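Local coordinates for Endonuclease/exonuclease/phosphatase (Beutenbergia cavernae DSM 12333, PDB 4RUW), which is an endonuclease/exonuclease/phosphatase family protein that joins a DNase I-like domain to an Ig-like beta domain and carries a bound zinc ion, at residues A[302-307]-A[328-333]; A[361-366]-A[407-412]; A[199-204]-A[234-239]. All coordinates share one frame; numbering follows the deposited sequence. Where two conformers were deposited one is given.

Interaction 1: residues A[302-307]-A[328-333]; sequences PAFDVV and LRLGGA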
loop_
_atom_site.group_PDB
_atom_site.type_symbol
_atom_site.label_atom_id
_atom_site.label_comp_id
_atom_site.label_asym_id
_atom_site.label_seq_id
_atom_site.Cartn_x
_atom_site.Cartn_y
_atom_site.Cartn_z
ATOM N N PRO A 302 4.116 1.595 -12.429
ATOM C CA PRO A 302 3.897 0.629 -13.517
ATOM C C PRO A 302 5.129 -0.154 -13.970
ATOM O O PRO A 302 4.955 -1.229 -14.542
ATOM C CB PRO A 302 3.353 1.505 -14.656
ATOM C CG PRO A 302 2.637 2.602 -13.928
ATOM C CD PRO A 302 3.530 2.909 -12.763
ATOM N N ALA A 303 6.336 0.355 -13.740
ATOM C CA ALA A 303 7.536 -0.370 -14.162
ATOM C C ALA A 303 7.699 -1.713 -13.444
ATOM O O ALA A 303 8.412 -2.590 -13.930
ATOM C CB ALA A 303 8.786 0.480 -13.977
ATOM N N PHE A 304 7.067 -1.861 -12.284
ATOM C CA PHE A 304 7.165 -3.099 -11.526
ATOM C C PHE A 304 6.135 -4.136 -11.949
ATOM O O PHE A 304 4.978 -3.816 -12.213
ATOM C CB PHE A 304 6.988 -2.831 -10.032
ATOM C CG PHE A 304 8.184 -2.234 -9.375
ATOM C CD1 PHE A 304 9.287 -3.019 -9.069
ATOM C CD2 PHE A 304 8.204 -0.894 -9.039
ATOM C CE1 PHE A 304 10.390 -2.483 -8.455
ATOM C CE2 PHE A 304 9.309 -0.348 -8.415
ATOM C CZ PHE A 304 10.400 -1.147 -8.121
ATOM N N ASP A 305 6.573 -5.391 -11.985
ATOM C CA ASP A 305 5.672 -6.533 -11.999
ATOM C C ASP A 305 5.638 -7.114 -10.598
ATOM O O ASP A 305 6.605 -7.002 -9.848
ATOM C CB ASP A 305 6.178 -7.617 -12.942
ATOM C CG ASP A 305 6.041 -7.238 -14.382
ATOM O OD1 ASP A 305 5.372 -6.224 -14.663
ATOM O OD2 ASP A 305 6.587 -7.966 -15.233
ATOM N N VAL A 306 4.537 -7.759 -10.248
ATOM C CA VAL A 306 4.428 -8.411 -8.952
ATOM C C VAL A 306 4.586 -9.914 -9.132
ATOM O O VAL A 306 3.886 -10.526 -9.933
ATOM C CB VAL A 306 3.078 -8.102 -8.281
ATOM C CG1 VAL A 306 3.087 -8.601 -6.846
ATOM C CG2 VAL A 306 2.801 -6.604 -8.321
ATOM N N VAL A 307 5.509 -10.498 -8.377
ATOM C CA VAL A 307 5.826 -11.916 -8.491
ATOM C C VAL A 307 5.074 -12.759 -7.468
ATOM O O VAL A 307 4.468 -13.765 -7.813
ATOM C CB VAL A 307 7.354 -12.150 -8.367
ATOM C CG1 VAL A 307 7.693 -13.631 -8.480
ATOM C CG2 VAL A 307 8.105 -11.331 -9.426
ATOM N N LEU A 328 8.765 -8.220 -5.922
ATOM C CA LEU A 328 8.514 -7.450 -7.133
ATOM C C LEU A 328 9.643 -7.699 -8.120
ATOM O O LEU A 328 10.701 -8.208 -7.752
ATOM C CB LEU A 328 8.450 -5.956 -6.799
ATOM C CG LEU A 328 7.528 -5.562 -5.639
ATOM C CD1 LEU A 328 7.585 -4.055 -5.405
ATOM C CD2 LEU A 328 6.094 -6.025 -5.899
ATOM N N ARG A 329 9.423 -7.326 -9.378
ATOM C CA ARG A 329 10.452 -7.446 -10.399
ATOM C C ARG A 329 10.385 -6.206 -11.264
ATOM O O ARG A 329 9.316 -5.834 -11.727
ATOM C CB ARG A 329 10.212 -8.693 -11.242
ATOM C CG ARG A 329 11.289 -8.951 -12.276
ATOM C CD ARG A 329 11.110 -10.322 -12.890
ATOM N NE ARG A 329 11.275 -11.363 -11.882
ATOM C CZ ARG A 329 10.678 -12.550 -11.921
ATOM N NH1 ARG A 329 9.859 -12.852 -12.917
ATOM N NH2 ARG A 329 10.891 -13.431 -10.954
ATOM N N LEU A 330 11.504 -5.554 -11.478
ATOM C CA LEU A 330 11.498 -4.328 -12.240
ATOM C C LEU A 330 11.686 -4.619 -13.707
ATOM O O LEU A 330 12.661 -5.208 -14.101
ATOM C CB LEU A 330 12.603 -3.394 -11.743
ATOM C CG LEU A 330 12.649 -1.996 -12.334
ATOM C CD1 LEU A 330 11.357 -1.258 -12.055
ATOM C CD2 LEU A 330 13.840 -1.233 -11.772
ATOM N N GLY A 331 10.725 -4.181 -14.498
ATOM C CA GLY A 331 10.814 -4.272 -15.943
ATOM C C GLY A 331 11.467 -3.059 -16.555
ATOM O O GLY A 331 12.105 -2.275 -15.895
ATOM N N GLY A 332 11.297 -2.930 -17.859
ATOM C CA GLY A 332 11.760 -1.784 -18.609
ATOM C C GLY A 332 10.882 -0.566 -18.452
ATOM O O GLY A 332 9.806 -0.622 -17.872
ATOM N N ALA A 333 11.367 0.560 -18.948
ATOM C CA ALA A 333 10.617 1.778 -18.820
ATOM C C ALA A 333 9.297 1.618 -19.556
ATOM O O ALA A 333 9.239 1.269 -20.725
ATOM C CB ALA A 333 11.396 2.945 -19.407
#
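Phe-304 lies between two leucines of the neighbouring strand, Leu-328 and Leu-330. Phe-304 CB passes Arg-329 O at 4.2 Å. With CG anti to the carbonyl carbon (chi1 -76°), the ring is carried off the sheet, and Phe-304 CD1 reaches Leu-328 CB at 3.8 Å. Further out, Phe-304 CE1 meets Leu-330 CD1 at 3.9 Å; that methyl sits over the ring centre, 10° off the normal, in a CH-pi contact, and it also touches Phe-304 CZ. Leu-328 CD1 covers the opposite face, displaced toward the rim. The two strands are antiparallel and form one edge of a DNase I-like sandwich sheet, with 304-311 outermost and 324-330 leading inward to strand 55-62. Asp-305 and Arg-329 form the hydrogen-bonded pair, Asp-305 N giving a nearly straight bond to Arg-329 O (2.8 Å, 170° at the hydrogen). Past the strand end, Gly-331 N adds a bond to Ala-303 O at 2.9 Å. On the other face of the sheet, Val-307 CG2 rests over the Arg-329 guanidinium, 3.8 Å from Arg-329 CZ, while Arg-329 NE is salt-bridged to Asp-55. The Asp-305 carboxylate turns instead to Arg-362 of the Ig-like domain.

Interaction 2: residues A[361-366]-A[407-412]; sequences LRLSVC and ETWRGA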
loop_
_atom_site.group_PDB
_atom_site.type_symbol
_atom_site.label_atom_id
_atom_site.label_comp_id
_atom_site.label_asym_id
_atom_site.label_seq_id
_atom_site.Cartn_x
_atom_site.Cartn_y
_atom_site.Cartn_z
ATOM N N LEU A 361 2.334 -5.921 -23.323
ATOM C CA LEU A 361 1.158 -5.241 -22.812
ATOM C C LEU A 361 0.678 -5.968 -21.564
ATOM O O LEU A 361 0.741 -7.199 -21.485
ATOM C CB LEU A 361 0.045 -5.229 -23.860
ATOM C CG LEU A 361 0.342 -4.403 -25.111
ATOM C CD1 LEU A 361 -0.697 -4.658 -26.199
ATOM C CD2 LEU A 361 0.406 -2.931 -24.760
ATOM N N ARG A 362 0.210 -5.200 -20.585
ATOM C CA ARG A 362 -0.359 -5.752 -19.365
ATOM C C ARG A 362 -1.649 -5.021 -19.044
ATOM O O ARG A 362 -1.696 -3.792 -19.084
ATOM C CB ARG A 362 0.613 -5.618 -18.185
ATOM C CG ARG A 362 0.048 -6.155 -16.861
ATOM C CD ARG A 362 1.006 -5.924 -15.705
ATOM N NE ARG A 362 1.218 -4.496 -15.477
ATOM C CZ ARG A 362 2.226 -3.988 -14.775
ATOM N NH1 ARG A 362 3.121 -4.791 -14.224
ATOM N NH2 ARG A 362 2.348 -2.675 -14.632
ATOM N N LEU A 363 -2.691 -5.783 -18.723
ATOM C CA LEU A 363 -3.960 -5.219 -18.296
ATOM C C LEU A 363 -4.315 -5.811 -16.940
ATOM O O LEU A 363 -4.436 -7.035 -16.807
ATOM C CB LEU A 363 -5.034 -5.562 -19.326
ATOM C CG LEU A 363 -6.364 -4.824 -19.398
ATOM C CD1 LEU A 363 -6.160 -3.336 -19.232
ATOM C CD2 LEU A 363 -7.036 -5.111 -20.735
ATOM N N SER A 364 -4.437 -4.945 -15.935
ATOM C CA SER A 364 -4.867 -5.342 -14.602
ATOM C C SER A 364 -6.270 -4.787 -14.367
ATOM O O SER A 364 -6.482 -3.572 -14.446
ATOM C CB SER A 364 -3.904 -4.797 -13.547
ATOM O OG SER A 364 -4.401 -5.029 -12.234
ATOM N N VAL A 365 -7.224 -5.672 -14.103
ATOM C CA VAL A 365 -8.621 -5.292 -14.011
ATOM C C VAL A 365 -9.130 -5.675 -12.638
ATOM O O VAL A 365 -8.974 -6.820 -12.191
ATOM C CB VAL A 365 -9.462 -5.963 -15.105
ATOM C CG1 VAL A 365 -10.909 -5.507 -15.023
ATOM C CG2 VAL A 365 -8.890 -5.638 -16.456
ATOM N N CYS A 366 -9.773 -4.718 -11.987
ATOM C CA CYS A 366 -10.180 -4.901 -10.613
ATOM C C CYS A 366 -11.621 -4.485 -10.379
ATOM O O CYS A 366 -11.996 -3.342 -10.653
ATOM C CB CYS A 366 -9.264 -4.086 -9.709
ATOM S SG CYS A 366 -9.859 -3.969 -8.038
ATOM N N GLU A 407 -3.538 -9.833 -17.000
ATOM C CA GLU A 407 -3.079 -10.553 -18.185
ATOM C C GLU A 407 -1.936 -9.800 -18.822
ATOM O O GLU A 407 -1.948 -8.572 -18.865
ATOM C CB GLU A 407 -4.192 -10.702 -19.224
ATOM C CG GLU A 407 -5.265 -11.700 -18.851
ATOM C CD GLU A 407 -6.163 -12.051 -20.025
ATOM O OE1 GLU A 407 -7.262 -12.583 -19.781
ATOM O OE2 GLU A 407 -5.770 -11.792 -21.187
ATOM N N THR A 408 -0.966 -10.548 -19.330
ATOM C CA THR A 408 0.193 -9.990 -19.995
ATOM C C THR A 408 0.360 -10.724 -21.315
ATOM O O THR A 408 0.257 -11.947 -21.361
ATOM C CB THR A 408 1.448 -10.200 -19.132
ATOM O OG1 THR A 408 1.272 -9.544 -17.873
ATOM C CG2 THR A 408 2.674 -9.648 -19.816
ATOM N N TRP A 409 0.601 -9.987 -22.390
ATOM C CA TRP A 409 0.740 -10.615 -23.693
ATOM C C TRP A 409 1.634 -9.770 -24.588
ATOM O O TRP A 409 1.982 -8.641 -24.243
ATOM C CB TRP A 409 -0.638 -10.856 -24.328
ATOM C CG TRP A 409 -1.349 -9.611 -24.803
ATOM C CD1 TRP A 409 -1.463 -9.184 -26.096
ATOM C CD2 TRP A 409 -2.043 -8.643 -23.998
ATOM N NE1 TRP A 409 -2.182 -8.017 -26.147
ATOM C CE2 TRP A 409 -2.551 -7.663 -24.877
ATOM C CE3 TRP A 409 -2.292 -8.512 -22.629
ATOM C CZ2 TRP A 409 -3.283 -6.563 -24.434
ATOM C CZ3 TRP A 409 -3.020 -7.414 -22.189
ATOM C CH2 TRP A 409 -3.507 -6.454 -23.093
ATOM N N ARG A 410 2.026 -10.329 -25.727
ATOM C CA ARG A 410 2.860 -9.601 -26.667
ATOM C C ARG A 410 1.991 -8.902 -27.696
ATOM O O ARG A 410 1.155 -9.525 -28.349
ATOM C CB ARG A 410 3.837 -10.551 -27.363
ATOM C CG ARG A 410 4.821 -9.873 -28.316
ATOM C CD ARG A 410 5.563 -10.918 -29.144
ATOM N NE ARG A 410 6.768 -10.392 -29.782
ATOM C CZ ARG A 410 7.408 -10.997 -30.779
ATOM N NH1 ARG A 410 6.952 -12.142 -31.273
ATOM N NH2 ARG A 410 8.502 -10.450 -31.293
ATOM N N GLY A 411 2.194 -7.599 -27.835
ATOM C CA GLY A 411 1.459 -6.817 -28.808
ATOM C C GLY A 411 1.886 -5.366 -28.764
ATOM O O GLY A 411 2.576 -4.939 -27.840
ATOM N N ALA A 412 1.485 -4.610 -29.777
ATOM C CA ALA A 412 1.758 -3.180 -29.810
ATOM C C ALA A 412 0.445 -2.426 -29.911
ATOM O O ALA A 412 -0.488 -2.885 -30.564
ATOM C CB ALA A 412 2.662 -2.836 -30.987
#
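Glu-407 and Leu-363 open the pairing as a hydrogen-bonded pair of antiparallel strands in the Ig-like domain, a beta sandwich in which 405-410 is the outermost strand of its sheet and 360-367 the next one in. Glu-407 O receives Leu-363 N at 2.9 Å, and the same oxygen is approached by Arg-362 CA at 3.3 Å. The Glu-407 carboxylate leads away from Leu-363 and forms a salt bridge with Arg-392.

Thr-408 follows on the face shared with Arg-362. Its OG1 lies 3.7 Å from Arg-362 CG, a contact with the aliphatic part of the arginine; the guanidinium goes on to Thr-354 OG1 in its own domain and to Phe-304 O and Pro-302 O in the neighbouring one.

Trp-409 is the main side chain here. Its backbone exchanges two hydrogen bonds with Leu-361, and its CG sits between the backbone N and the carbonyl carbon (chi1 72°), which folds the indole back over the partner strand. Leu-361 CB lies over the six-membered ring, 3.7 Å from its centroid and 13° off the normal, a CH-pi contact; CD1 of the same leucine adds a touch at NE1 and CZ2. Leu-363 CB comes from a different side, in the ring plane at the edge, 4.0 Å from Trp-409 CZ3. Arg-392 adds a cation-pi contact, and Leu-383 of the other sheet also touches the indole.

Beyond Arg-410 the strand ends, the chain turns, and Gly-411 O comes to 3.6 Å from Leu-361 CG.

Interaction 3: residues A[199-204]-A[234-239]; sequences THLSTP and GDLNIW
The imidazole of His-200 and the carboxylate of Asp-235 run alongside each other in one direction, with the ring and carboxylate planes only 15° apart. CG of His-200 is anti to the backbone N (chi1 -178°), which lays the ring across Asp-235 CB, 3.7 Å from His-200 CD2. Although His-200 NE2 comes within 3.4 Å of Asp-235 OD2, the angle is poor for a hydrogen bond; OD2 is taken by Asn-62 ND2.

Asn-237 approaches differently. Its amide is turned 39° from the imidazole, and ND2 stands at the edge of the ring, near its plane. Asn-237 ND2 donates to Leu-201 O at 2.9 Å, with the acceptor almost exactly in the amide plane. A water accepts a second bond from Asn-237 ND2 at 3.0 Å. The same water is 2.9 Å from His-200 NE2, so it joins histidine and asparagine at the ring edge.

The backbones run in nearly the same direction. Leu-201 N donates to Asp-235 O at 3.0 Å, whereas Asp-235 N reaches Thr-199 O only weakly; its N-H goes chiefly to Asn-95 OD1. Leu-201 and Leu-236 extend alongside each other, while Thr-199 CG2 meets Leu-236 CD2 crosswise at 3.8 Å.

Residues 234-237 spell the Gly-Asp-Xaa-Asn signature of the DNase I-like family, and in relatives this turn belongs to the active-site region, probably so here too; the zinc ion is bound elsewhere, by His-98, Asp-100, His-107 and His-137. Two acceptors, Leu-201 O and the water, need the NH2 at this end of Asn-237, so the amide is probably held in this orientation, and the polar link between imidazole and asparagine runs through the water while the aspartate packs against the ring face.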
loop_
_atom_site.group_PDB
_atom_site.type_symbol
_atom_site.label_atom_id
_atom_site.label_comp_id
_atom_site.label_asym_id
_atom_site.label_seq_id
_atom_site.Cartn_x
_atom_site.Cartn_y
_atom_site.Cartn_z
ATOM N N THR A 199 4.627 5.735 4.845
ATOM C CA THR A 199 3.715 6.558 5.615
ATOM C C THR A 199 2.778 5.724 6.478
ATOM O O THR A 199 2.851 4.483 6.505
ATOM C CB THR A 199 2.939 7.554 4.703
ATOM O OG1 THR A 199 2.338 8.583 5.503
ATOM C CG2 THR A 199 1.862 6.848 3.910
ATOM N N HIS A 200 1.908 6.434 7.188
ATOM C CA HIS A 200 0.974 5.871 8.152
ATOM C C HIS A 200 -0.090 6.965 8.297
ATOM O O HIS A 200 0.219 8.092 8.700
ATOM C CB HIS A 200 1.718 5.590 9.469
ATOM C CG HIS A 200 0.890 4.967 10.549
ATOM N ND1 HIS A 200 1.430 4.636 11.769
ATOM C CD2 HIS A 200 -0.419 4.618 10.604
ATOM C CE1 HIS A 200 0.490 4.112 12.536
ATOM N NE2 HIS A 200 -0.640 4.099 11.858
ATOM N N LEU A 201 -1.323 6.671 7.895
ATOM C CA LEU A 201 -2.380 7.682 7.910
ATOM C C LEU A 201 -3.213 7.613 9.186
ATOM O O LEU A 201 -3.119 6.634 9.934
ATOM C CB LEU A 201 -3.295 7.521 6.691
ATOM C CG LEU A 201 -2.605 7.514 5.328
ATOM C CD1 LEU A 201 -3.645 7.456 4.239
ATOM C CD2 LEU A 201 -1.666 8.704 5.145
ATOM N N SER A 202 -4.051 8.619 9.418
ATOM C CA SER A 202 -4.950 8.583 10.562
ATOM C C SER A 202 -5.866 7.368 10.517
ATOM O O SER A 202 -6.148 6.824 9.454
ATOM C CB SER A 202 -5.826 9.828 10.592
ATOM O OG SER A 202 -5.080 10.994 10.861
ATOM N N THR A 203 -6.342 6.966 11.685
ATOM C CA THR A 203 -7.367 5.936 11.786
ATOM C C THR A 203 -8.716 6.518 11.383
ATOM O O THR A 203 -8.946 7.714 11.538
ATOM C CB THR A 203 -7.485 5.421 13.223
ATOM O OG1 THR A 203 -7.913 6.491 14.075
ATOM C CG2 THR A 203 -6.150 4.875 13.700
ATOM N N PRO A 204 -9.620 5.683 10.856
ATOM C CA PRO A 204 -10.927 6.200 10.436
ATOM C C PRO A 204 -11.909 6.201 11.605
ATOM O O PRO A 204 -12.978 5.598 11.526
ATOM C CB PRO A 204 -11.359 5.195 9.367
ATOM C CG PRO A 204 -10.765 3.908 9.836
ATOM C CD PRO A 204 -9.446 4.264 10.492
ATOM N N GLY A 234 2.894 1.282 3.723
ATOM C CA GLY A 234 2.624 1.551 5.116
ATOM C C GLY A 234 1.208 1.237 5.516
ATOM O O GLY A 234 0.422 0.664 4.752
ATOM N N ASP A 235 0.893 1.624 6.741
ATOM C CA ASP A 235 -0.421 1.432 7.320
ATOM C C ASP A 235 -1.294 2.605 6.885
ATOM O O ASP A 235 -1.272 3.680 7.486
ATOM C CB ASP A 235 -0.263 1.387 8.841
ATOM C CG ASP A 235 -1.568 1.155 9.578
ATOM O OD1 ASP A 235 -2.649 1.127 8.946
ATOM O OD2 ASP A 235 -1.500 1.010 10.827
ATOM N N LEU A 236 -2.047 2.400 5.811
ATOM C CA LEU A 236 -2.905 3.459 5.307
ATOM C C LEU A 236 -4.207 3.564 6.089
ATOM O O LEU A 236 -4.947 4.534 5.931
ATOM C CB LEU A 236 -3.185 3.281 3.816
ATOM C CG LEU A 236 -1.940 3.235 2.926
ATOM C CD1 LEU A 236 -2.342 3.161 1.467
ATOM C CD2 LEU A 236 -1.008 4.423 3.187
ATOM N N ASN A 237 -4.487 2.562 6.927
ATOM C CA ASN A 237 -5.651 2.617 7.812
ATOM C C ASN A 237 -6.985 2.697 7.074
ATOM O O ASN A 237 -7.982 3.172 7.625
ATOM C CB ASN A 237 -5.526 3.772 8.818
ATOM C CG ASN A 237 -5.029 3.317 10.169
ATOM O OD1 ASN A 237 -5.440 2.269 10.672
ATOM N ND2 ASN A 237 -4.151 4.108 10.778
ATOM N N ILE A 238 -6.994 2.237 5.825
ATOM C CA ILE A 238 -8.217 2.171 5.039
ATOM C C ILE A 238 -8.357 0.780 4.455
ATOM O O ILE A 238 -7.362 0.168 4.067
ATOM C CB ILE A 238 -8.239 3.237 3.897
ATOM C CG1 ILE A 238 -7.081 3.033 2.908
ATOM C CG2 ILE A 238 -8.234 4.634 4.487
ATOM C CD1 ILE A 238 -7.149 3.964 1.698
ATOM N N TRP A 239 -9.586 0.276 4.410
ATOM C CA TRP A 239 -9.884 -0.884 3.586
ATOM C C TRP A 239 -9.882 -0.449 2.122
ATOM O O TRP A 239 -9.811 0.743 1.814
ATOM C CB TRP A 239 -11.274 -1.417 3.872
ATOM C CG TRP A 239 -11.575 -1.907 5.248
ATOM C CD1 TRP A 239 -10.784 -1.862 6.367
ATOM C CD2 TRP A 239 -12.789 -2.550 5.632
ATOM N NE1 TRP A 239 -11.455 -2.442 7.433
ATOM C CE2 TRP A 239 -12.686 -2.868 6.999
ATOM C CE3 TRP A 239 -13.963 -2.878 4.944
ATOM C CZ2 TRP A 239 -13.715 -3.501 7.695
ATOM C CZ3 TRP A 239 -14.978 -3.501 5.624
ATOM C CH2 TRP A 239 -14.853 -3.805 6.991
HETATM O O HOH W 1 -2.933 3.455 13.475
#

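Overall arrangement
Interaction 3 is the buried contact, at the meeting of strand 192-200 with the loop after strand 230-233, and it adds side-chain amide, imidazole and water chemistry to a single sound backbone bond. Interactions 1 and 2 are partly buried antiparallel strand pairs at sheet edges, held by regular backbone bonds and by aliphatic groups lying over an aromatic face. Interactions 1 and 3 belong to different sheets of the DNase I-like domain, their centres about 25 Å apart, whereas interaction 2 lies in the Ig-like domain. Interactions 1 and 2 nevertheless touch: Arg-362 NH1 forms a salt bridge with Asp-305 OD1 at 2.7 Å, a charged link across the domain boundary. Interaction 3 touches neither of them.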